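Local coordinates for tail fiber protein (Acinetobacter phage AM24, PDB 5W5P) that probably recognises and degrades the capsular polysaccharide of its Acinetobacter baumannii host as a trimeric phage tailspike, at residues V451-S456 with T604-S609; A515-V520 with A539-F544; N64-G69 with A113-T118. All coordinates share one frame; numbering follows the deposited sequence.

Overall arrangement
The three contacts lie towards the two ends of a long chain, beyond either end of a central parallel beta-helix. Contacts 1 and 2 share one antiparallel sheet near the C-terminus, with their centres about 14 Å apart. They touch: Met605 CE of contact 1 packs 3.8 Å from Leu519 CD1 of contact 2. The hairpin of contact 2 lies, in sequence, between the two strands of contact 1. Both contacts meet the third subunit of the trimer. Contact 3 joins two loops near the N-terminus, its centre about 77 Å from that of contact 1 and about 90 Å from that of contact 2. Its Thr65 side chain is about 11 Å from a bound zinc ion.

Contact 1: V451-S456 with T604-S609; sequences VTFDLS and TMTIYS
Thr452 and Ile607 stand next to each other on one face of the sheet. The methyl of the threonine does the touching: Thr452 CG2 is 3.6 Å from Ile607 CB. With OG1 turned opposite the main-chain nitrogen (chi1 177°), CG2 sits between N and the carbonyl carbon. The hydroxyl instead bonds Lys444 N of the second subunit. Asp454 is on the same face, and its CB meets the far end of the isoleucine, Ile607 CD1, at 4.1 Å. Its carboxylate is divided. OD1 accepts Leu455 N through its anti lone pair at 2.8 Å. OD2 forms a salt bridge with Arg438 of the second subunit, so both oxygens are held and the group is probably kept charged.

The backbones form an antiparallel pair in the C-terminal five-stranded sheet. Strand 451-461, outermost within this chain, pairs there with its neighbour 598-608. Hydrogen-bonded pairs are Thr452 with Ile607 and Asp454 with selenomethionine Met605. Each pair is closed by two N-H...O bonds, and Ile607 N reaches Thr452 O at 2.8 Å. Between them, Phe453 and Thr606 form a non-hydrogen-bonded pair, where Phe453 CA makes a CA-H...O contact with Met605 O.

The opposite face includes Val451, Phe453, Leu455, Thr604, Thr606 and Tyr608. The Phe453 ring runs alongside Thr606, slanted towards it: Phe453 CE2 is 3.4 Å from Thr606 OG1, and CZ reaches the methyl CG2. On its other branch-bearing neighbour, Thr606 CG2 also meets Val451 CG1, at 4.0 Å. Val451 CG2 lies 3.9 Å from Tyr608 CD1, and Tyr608 OH bonds Asp495.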
loop_
_atom_site.group_PDB
_atom_site.type_symbol
_atom_site.label_atom_id
_atom_site.label_comp_id
_atom_site.label_asym_id
_atom_site.label_seq_id
_atom_site.Cartn_x
_atom_site.Cartn_y
_atom_site.Cartn_z
ATOM N N VAL A 451 -4.718 29.340 1.774
ATOM C CA VAL A 451 -6.131 29.680 1.658
ATOM C C VAL A 451 -6.940 28.586 2.336
ATOM O O VAL A 451 -6.717 27.393 2.085
ATOM C CB VAL A 451 -6.544 29.836 0.184
ATOM C CG1 VAL A 451 -8.044 30.032 0.065
ATOM C CG2 VAL A 451 -5.791 30.995 -0.467
ATOM N N THR A 452 -7.874 28.983 3.202
ATOM C CA THR A 452 -8.712 28.038 3.928
ATOM C C THR A 452 -10.171 28.466 3.832
ATOM O O THR A 452 -10.487 29.658 3.771
ATOM C CB THR A 452 -8.288 27.913 5.409
ATOM O OG1 THR A 452 -9.177 27.025 6.100
ATOM C CG2 THR A 452 -8.300 29.274 6.097
ATOM N N PHE A 453 -11.059 27.475 3.818
ATOM C CA PHE A 453 -12.485 27.697 3.648
ATOM C C PHE A 453 -13.230 27.366 4.934
ATOM O O PHE A 453 -12.856 26.450 5.673
ATOM C CB PHE A 453 -13.042 26.857 2.495
ATOM C CG PHE A 453 -12.625 27.346 1.144
ATOM C CD1 PHE A 453 -11.346 27.107 0.672
ATOM C CD2 PHE A 453 -13.509 28.055 0.346
ATOM C CE1 PHE A 453 -10.954 27.562 -0.570
ATOM C CE2 PHE A 453 -13.124 28.515 -0.906
ATOM C CZ PHE A 453 -11.844 28.268 -1.364
ATOM N N ASP A 454 -14.282 28.134 5.200
ATOM C CA ASP A 454 -15.120 27.922 6.369
ATOM C C ASP A 454 -16.570 28.124 5.965
ATOM O O ASP A 454 -16.870 28.629 4.883
ATOM C CB ASP A 454 -14.747 28.862 7.520
ATOM C CG ASP A 454 -14.874 28.198 8.874
ATOM O OD1 ASP A 454 -15.796 27.375 9.050
ATOM O OD2 ASP A 454 -14.050 28.499 9.761
ATOM N N LEU A 455 -17.477 27.723 6.850
ATOM C CA LEU A 455 -18.893 27.752 6.525
ATOM C C LEU A 455 -19.706 27.591 7.802
ATOM O O LEU A 455 -19.232 27.021 8.789
ATOM C CB LEU A 455 -19.258 26.662 5.505
ATOM C CG LEU A 455 -19.414 25.208 5.966
ATOM C CD1 LEU A 455 -20.125 24.384 4.900
ATOM C CD2 LEU A 455 -18.065 24.596 6.292
ATOM N N SER A 456 -20.929 28.116 7.772
ATOM C CA SER A 456 -21.838 27.999 8.901
ATOM C C SER A 456 -23.253 28.297 8.430
ATOM O O SER A 456 -23.461 28.989 7.432
ATOM C CB SER A 456 -21.446 28.944 10.041
ATOM O OG SER A 456 -22.174 30.160 9.963
ATOM N N THR A 604 -20.478 31.023 3.539
ATOM C CA THR A 604 -19.260 30.321 3.147
ATOM C C THR A 604 -18.140 31.345 3.021
ATOM O O THR A 604 -18.264 32.314 2.266
ATOM C CB THR A 604 -19.444 29.563 1.827
ATOM O OG1 THR A 604 -20.479 28.586 1.973
ATOM C CG2 THR A 604 -18.154 28.851 1.446
HETATM N N MSE A 605 -17.053 31.130 3.754
HETATM C CA MSE A 605 -15.939 32.070 3.750
HETATM C C MSE A 605 -14.716 31.530 3.011
HETATM O O MSE A 605 -14.435 30.334 3.050
HETATM C CB MSE A 605 -15.559 32.440 5.185
HETATM C CG MSE A 605 -16.652 33.200 5.932
HETATM SE SE MSE A 605 -16.084 33.866 7.685
HETATM C CE MSE A 605 -14.705 35.114 7.087
ATOM N N THR A 606 -14.010 32.427 2.327
ATOM C CA THR A 606 -12.731 32.145 1.674
ATOM C C THR A 606 -11.681 32.981 2.400
ATOM O O THR A 606 -11.590 34.191 2.177
ATOM C CB THR A 606 -12.776 32.490 0.180
ATOM O OG1 THR A 606 -13.873 31.818 -0.453
ATOM C CG2 THR A 606 -11.478 32.094 -0.510
ATOM N N ILE A 607 -10.889 32.354 3.270
ATOM C CA ILE A 607 -9.940 33.067 4.124
ATOM C C ILE A 607 -8.554 33.026 3.492
ATOM O O ILE A 607 -8.048 31.950 3.150
ATOM C CB ILE A 607 -9.910 32.475 5.544
ATOM C CG1 ILE A 607 -11.293 32.574 6.192
ATOM C CG2 ILE A 607 -8.851 33.171 6.395
ATOM C CD1 ILE A 607 -11.618 31.414 7.114
ATOM N N TYR A 608 -7.939 34.195 3.346
ATOM C CA TYR A 608 -6.573 34.322 2.843
ATOM C C TYR A 608 -5.666 34.545 4.048
ATOM O O TYR A 608 -5.614 35.645 4.605
ATOM C CB TYR A 608 -6.473 35.461 1.830
ATOM C CG TYR A 608 -7.543 35.403 0.762
ATOM C CD1 TYR A 608 -7.382 34.605 -0.371
ATOM C CD2 TYR A 608 -8.720 36.126 0.892
ATOM C CE1 TYR A 608 -8.364 34.538 -1.346
ATOM C CE2 TYR A 608 -9.703 36.068 -0.073
ATOM C CZ TYR A 608 -9.524 35.276 -1.190
ATOM O OH TYR A 608 -10.513 35.223 -2.149
ATOM N N SER A 609 -4.945 33.497 4.450
ATOM C CA SER A 609 -4.222 33.524 5.716
ATOM C C SER A 609 -2.850 34.175 5.627
ATOM O O SER A 609 -2.271 34.483 6.675
ATOM C CB SER A 609 -4.067 32.105 6.266
ATOM O OG SER A 609 -5.247 31.352 6.059
#

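Contact 2: A515-V520 with A539-F544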
loop_
_atom_site.group_PDB
_atom_site.type_symbol
_atom_site.label_atom_id
_atom_site.label_comp_id
_atom_site.label_asym_id
_atom_site.label_seq_id
_atom_site.Cartn_x
_atom_site.Cartn_y
_atom_site.Cartn_z
ATOM N N ALA A 515 -24.958 38.088 -0.501
ATOM C CA ALA A 515 -24.069 39.224 -0.317
ATOM C C ALA A 515 -22.622 38.776 -0.452
ATOM O O ALA A 515 -22.247 37.695 0.016
ATOM C CB ALA A 515 -24.282 39.876 1.053
ATOM N N LYS A 516 -21.811 39.607 -1.094
ATOM C CA LYS A 516 -20.373 39.397 -1.192
ATOM C C LYS A 516 -19.676 40.441 -0.329
ATOM O O LYS A 516 -19.802 41.645 -0.584
ATOM C CB LYS A 516 -19.907 39.489 -2.644
ATOM C CG LYS A 516 -20.758 38.690 -3.623
ATOM C CD LYS A 516 -20.718 37.204 -3.315
ATOM C CE LYS A 516 -19.305 36.655 -3.472
ATOM N NZ LYS A 516 -19.227 35.170 -3.308
ATOM N N VAL A 517 -18.953 39.983 0.692
ATOM C CA VAL A 517 -18.291 40.857 1.654
ATOM C C VAL A 517 -16.797 40.569 1.640
ATOM O O VAL A 517 -16.380 39.422 1.448
ATOM C CB VAL A 517 -18.871 40.673 3.074
ATOM C CG1 VAL A 517 -18.180 41.592 4.064
ATOM C CG2 VAL A 517 -20.369 40.938 3.068
ATOM N N SER A 518 -15.995 41.615 1.834
ATOM C CA SER A 518 -14.552 41.499 1.988
ATOM C C SER A 518 -14.156 42.023 3.364
ATOM O O SER A 518 -14.706 43.023 3.836
ATOM C CB SER A 518 -13.819 42.273 0.885
ATOM O OG SER A 518 -12.482 41.828 0.738
ATOM N N LEU A 519 -13.206 41.342 4.011
ATOM C CA LEU A 519 -12.805 41.647 5.379
ATOM C C LEU A 519 -11.295 41.792 5.488
ATOM O O LEU A 519 -10.536 41.171 4.740
ATOM C CB LEU A 519 -13.234 40.551 6.366
ATOM C CG LEU A 519 -14.661 40.032 6.319
ATOM C CD1 LEU A 519 -14.812 38.861 7.268
ATOM C CD2 LEU A 519 -15.600 41.141 6.695
ATOM N N VAL A 520 -10.870 42.590 6.464
ATOM C CA VAL A 520 -9.482 42.625 6.909
ATOM C C VAL A 520 -9.486 42.558 8.432
ATOM O O VAL A 520 -10.279 43.243 9.086
ATOM C CB VAL A 520 -8.745 43.884 6.405
ATOM C CG1 VAL A 520 -9.560 45.143 6.690
ATOM C CG2 VAL A 520 -7.350 43.978 7.010
ATOM N N ALA A 539 -15.321 45.603 7.203
ATOM C CA ALA A 539 -16.054 44.900 6.164
ATOM C C ALA A 539 -16.492 45.867 5.071
ATOM O O ALA A 539 -16.673 47.064 5.302
ATOM C CB ALA A 539 -17.284 44.193 6.743
ATOM N N SER A 540 -16.684 45.324 3.873
ATOM C CA SER A 540 -17.163 46.119 2.752
ATOM C C SER A 540 -18.041 45.245 1.871
ATOM O O SER A 540 -17.645 44.137 1.506
ATOM C CB SER A 540 -15.994 46.687 1.947
ATOM O OG SER A 540 -16.452 47.550 0.928
ATOM N N LEU A 541 -19.229 45.741 1.541
ATOM C CA LEU A 541 -20.150 45.030 0.657
ATOM C C LEU A 541 -19.653 45.189 -0.775
ATOM O O LEU A 541 -19.825 46.244 -1.391
ATOM C CB LEU A 541 -21.567 45.568 0.819
ATOM C CG LEU A 541 -22.670 44.878 0.017
ATOM C CD1 LEU A 541 -22.836 43.430 0.468
ATOM C CD2 LEU A 541 -23.989 45.639 0.130
ATOM N N THR A 542 -19.029 44.140 -1.311
ATOM C CA THR A 542 -18.499 44.185 -2.669
ATOM C C THR A 542 -19.523 43.782 -3.719
ATOM O O THR A 542 -19.390 44.175 -4.882
ATOM C CB THR A 542 -17.270 43.277 -2.802
ATOM O OG1 THR A 542 -17.685 41.929 -3.071
ATOM C CG2 THR A 542 -16.446 43.308 -1.530
ATOM N N GLY A 543 -20.531 43.003 -3.347
ATOM C CA GLY A 543 -21.516 42.548 -4.308
ATOM C C GLY A 543 -22.807 42.183 -3.619
ATOM O O GLY A 543 -22.820 41.801 -2.444
ATOM N N PHE A 544 -23.907 42.308 -4.357
ATOM C CA PHE A 544 -25.216 41.951 -3.831
ATOM C C PHE A 544 -26.152 41.672 -4.995
ATOM O O PHE A 544 -26.124 42.378 -6.006
ATOM C CB PHE A 544 -25.787 43.063 -2.938
ATOM C CG PHE A 544 -27.157 42.760 -2.402
ATOM C CD1 PHE A 544 -27.315 41.997 -1.260
ATOM C CD2 PHE A 544 -28.288 43.234 -3.044
ATOM C CE1 PHE A 544 -28.572 41.712 -0.766
ATOM C CE2 PHE A 544 -29.550 42.954 -2.555
ATOM C CZ PHE A 544 -29.691 42.190 -1.414
#
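A classic beta bulge interrupts the hairpin formed by strands 509-523 and 535-546, where Thr542 and Gly543 both face Lys516. Their two amides converge on one carbonyl: Lys516 O accepts Thr542 N at 2.7 Å and Gly543 N at 3.2 Å. Lys516 N returns an almost straight bond to Gly543 O at 2.8 Å. Beyond the bulge, Ser518 and Ser540 make a regular hydrogen-bonded pair.

Thr542 turns its branches along the facing strand. Its OG1 lies 3.3 Å from Lys516 CB, and its CG2 lies 3.7 Å from Ser518 CB. Lys516 CG lies 4.0 Å from Gly543 CA.

The face with Ala515, Val517, Leu519, Ala539, Leu541 and Phe544 is apolar. Ala539 CB meets Leu519 CD2 at 3.5 Å and Val517 CG1 at 3.8 Å. Ala515 CB touches Leu541 CD1 and lies near the plane of the Phe544 ring, at its edge. Leu569 of strand 569-574 packs on Val517, Ala539 and Leu541.

The lysine chain, bent at chi2 and chi3, carries NZ away to a hydrogen bond with Asn497 and a salt bridge with Asp495 of the second subunit. The hairpin is thus apolar on the Val517 face, while on the face of Lys516 and Ser518 the ammonium group makes a charged link between subunits.

Contact 3: N64-G69 with A113-T118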
loop_
_atom_site.group_PDB
_atom_site.type_symbol
_atom_site.label_atom_id
_atom_site.label_comp_id
_atom_site.label_asym_id
_atom_site.label_seq_id
_atom_site.Cartn_x
_atom_site.Cartn_y
_atom_site.Cartn_z
ATOM N N ASN A 64 27.499 -44.808 -10.009
ATOM C CA ASN A 64 28.795 -44.538 -9.390
ATOM C C ASN A 64 29.306 -43.135 -9.698
ATOM O O ASN A 64 30.161 -42.621 -8.960
ATOM C CB ASN A 64 29.849 -45.557 -9.825
ATOM C CG ASN A 64 29.521 -46.975 -9.396
ATOM O OD1 ASN A 64 29.328 -47.251 -8.204
ATOM N ND2 ASN A 64 29.470 -47.880 -10.352
ATOM N N THR A 65 28.830 -42.520 -10.789
ATOM C CA THR A 65 29.203 -41.154 -11.126
ATOM C C THR A 65 28.173 -40.126 -10.682
ATOM O O THR A 65 28.541 -38.968 -10.471
ATOM C CB THR A 65 29.420 -41.013 -12.635
ATOM O OG1 THR A 65 28.435 -41.779 -13.325
ATOM C CG2 THR A 65 30.804 -41.520 -13.040
ATOM N N TYR A 66 26.912 -40.520 -10.497
ATOM C CA TYR A 66 25.836 -39.613 -10.096
ATOM C C TYR A 66 25.552 -39.817 -8.610
ATOM O O TYR A 66 24.928 -40.810 -8.221
ATOM C CB TYR A 66 24.580 -39.862 -10.931
ATOM C CG TYR A 66 23.520 -38.792 -10.808
ATOM C CD1 TYR A 66 22.657 -38.770 -9.719
ATOM C CD2 TYR A 66 23.377 -37.804 -11.781
ATOM C CE1 TYR A 66 21.686 -37.789 -9.594
ATOM C CE2 TYR A 66 22.403 -36.818 -11.667
ATOM C CZ TYR A 66 21.562 -36.817 -10.569
ATOM O OH TYR A 66 20.591 -35.853 -10.438
ATOM N N LEU A 67 25.995 -38.873 -7.786
ATOM C CA LEU A 67 25.959 -39.035 -6.339
ATOM C C LEU A 67 24.633 -38.637 -5.704
ATOM O O LEU A 67 24.492 -38.774 -4.487
ATOM C CB LEU A 67 27.094 -38.233 -5.696
ATOM C CG LEU A 67 28.460 -38.383 -6.367
ATOM C CD1 LEU A 67 29.468 -37.425 -5.755
ATOM C CD2 LEU A 67 28.945 -39.819 -6.266
ATOM N N GLN A 68 23.660 -38.160 -6.477
ATOM C CA GLN A 68 22.349 -37.813 -5.944
ATOM C C GLN A 68 21.327 -38.879 -6.340
ATOM O O GLN A 68 21.656 -39.889 -6.969
ATOM C CB GLN A 68 21.927 -36.421 -6.422
ATOM C CG GLN A 68 22.788 -35.298 -5.870
ATOM C CD GLN A 68 22.683 -35.181 -4.360
ATOM O OE1 GLN A 68 21.582 -35.106 -3.805
ATOM N NE2 GLN A 68 23.828 -35.175 -3.683
ATOM N N GLY A 69 20.075 -38.655 -5.942
ATOM C CA GLY A 69 18.982 -39.539 -6.292
ATOM C C GLY A 69 18.736 -40.692 -5.340
ATOM O O GLY A 69 17.803 -41.474 -5.573
ATOM N N ALA A 113 18.593 -35.437 -13.036
ATOM C CA ALA A 113 18.885 -34.065 -13.427
ATOM C C ALA A 113 20.328 -33.713 -13.087
ATOM O O ALA A 113 20.764 -33.861 -11.942
ATOM C CB ALA A 113 17.925 -33.098 -12.735
ATOM N N ASP A 114 21.069 -33.244 -14.091
ATOM C CA ASP A 114 22.479 -32.919 -13.920
ATOM C C ASP A 114 22.645 -31.752 -12.955
ATOM O O ASP A 114 22.335 -30.607 -13.298
ATOM C CB ASP A 114 23.113 -32.607 -15.282
ATOM C CG ASP A 114 24.560 -32.169 -15.177
ATOM O OD1 ASP A 114 25.063 -31.557 -16.143
ATOM O OD2 ASP A 114 25.203 -32.447 -14.142
ATOM N N TYR A 115 23.128 -32.034 -11.744
ATOM C CA TYR A 115 23.337 -31.022 -10.716
ATOM C C TYR A 115 24.622 -30.221 -10.918
ATOM O O TYR A 115 24.988 -29.434 -10.038
ATOM C CB TYR A 115 23.338 -31.671 -9.326
ATOM C CG TYR A 115 24.215 -32.902 -9.213
ATOM C CD1 TYR A 115 25.568 -32.791 -8.913
ATOM C CD2 TYR A 115 23.692 -34.175 -9.409
ATOM C CE1 TYR A 115 26.376 -33.909 -8.813
ATOM C CE2 TYR A 115 24.491 -35.301 -9.310
ATOM C CZ TYR A 115 25.834 -35.165 -9.010
ATOM O OH TYR A 115 26.637 -36.286 -8.914
ATOM N N THR A 116 25.311 -30.397 -12.048
ATOM C CA THR A 116 26.483 -29.598 -12.372
ATOM C C THR A 116 26.223 -28.548 -13.444
ATOM O O THR A 116 27.106 -27.722 -13.698
ATOM C CB THR A 116 27.647 -30.496 -12.825
ATOM O OG1 THR A 116 27.374 -31.028 -14.128
ATOM C CG2 THR A 116 27.862 -31.631 -11.841
ATOM N N GLY A 117 25.055 -28.563 -14.082
ATOM C CA GLY A 117 24.693 -27.514 -15.017
ATOM C C GLY A 117 25.271 -27.654 -16.403
ATOM O O GLY A 117 25.243 -26.689 -17.175
ATOM N N THR A 118 25.786 -28.835 -16.745
ATOM C CA THR A 118 26.446 -29.086 -18.020
ATOM C C THR A 118 25.466 -29.472 -19.118
ATOM O O THR A 118 25.633 -29.055 -20.268
ATOM C CB THR A 118 27.487 -30.195 -17.852
ATOM O OG1 THR A 118 28.206 -29.995 -16.628
ATOM C CG2 THR A 118 28.459 -30.205 -19.019
#
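Tyr66 OH donates a short hydrogen bond to Ala113 O at 2.5 Å, reaching it from above the carbonyl plane. The bond ties the loop 64-69 to the loop 113-118. Tyr115 answers in the other direction. Its OH accepts Leu67 N at 2.9 Å in a nearly straight bond (167°), with the donor at the edge of the ring. Each tyrosine hydroxyl therefore meets the main chain of the other loop, and the two side chains run antiparallel.

Between these bonds the rings make a T-shaped (edge-to-face) pair. The edge of Tyr115 points at the face of Tyr66, with centroids 4.8 Å apart and planes at 72°. Tyr115 CE2 sits over the centre of the Tyr66 ring. A chi1 of 48° places Tyr115 CG between its main-chain nitrogen and carbonyl carbon, and from there the ring edge meets Tyr66. Gln68 covers a face of the Tyr115 ring: its CG makes a CH-pi contact 4.1 Å from the ring centroid. Gln68 OE1 is hydrogen-bonded to Arg143.

Tyr115 itself stands in a type I turn from Asp114 to Gly117. Asp114 OD2 accepts both Thr116 N, at 2.9 Å, and Thr116 OG1, at 2.6 Å, and the first of these bonds makes an Asx turn.

Residues 64-69 lie in the loop between strands 56-59 and 71-75 of a small antiparallel sheet. Residues 113-118 lie in the loop between strand 97-100 of that sheet and helix 122-132.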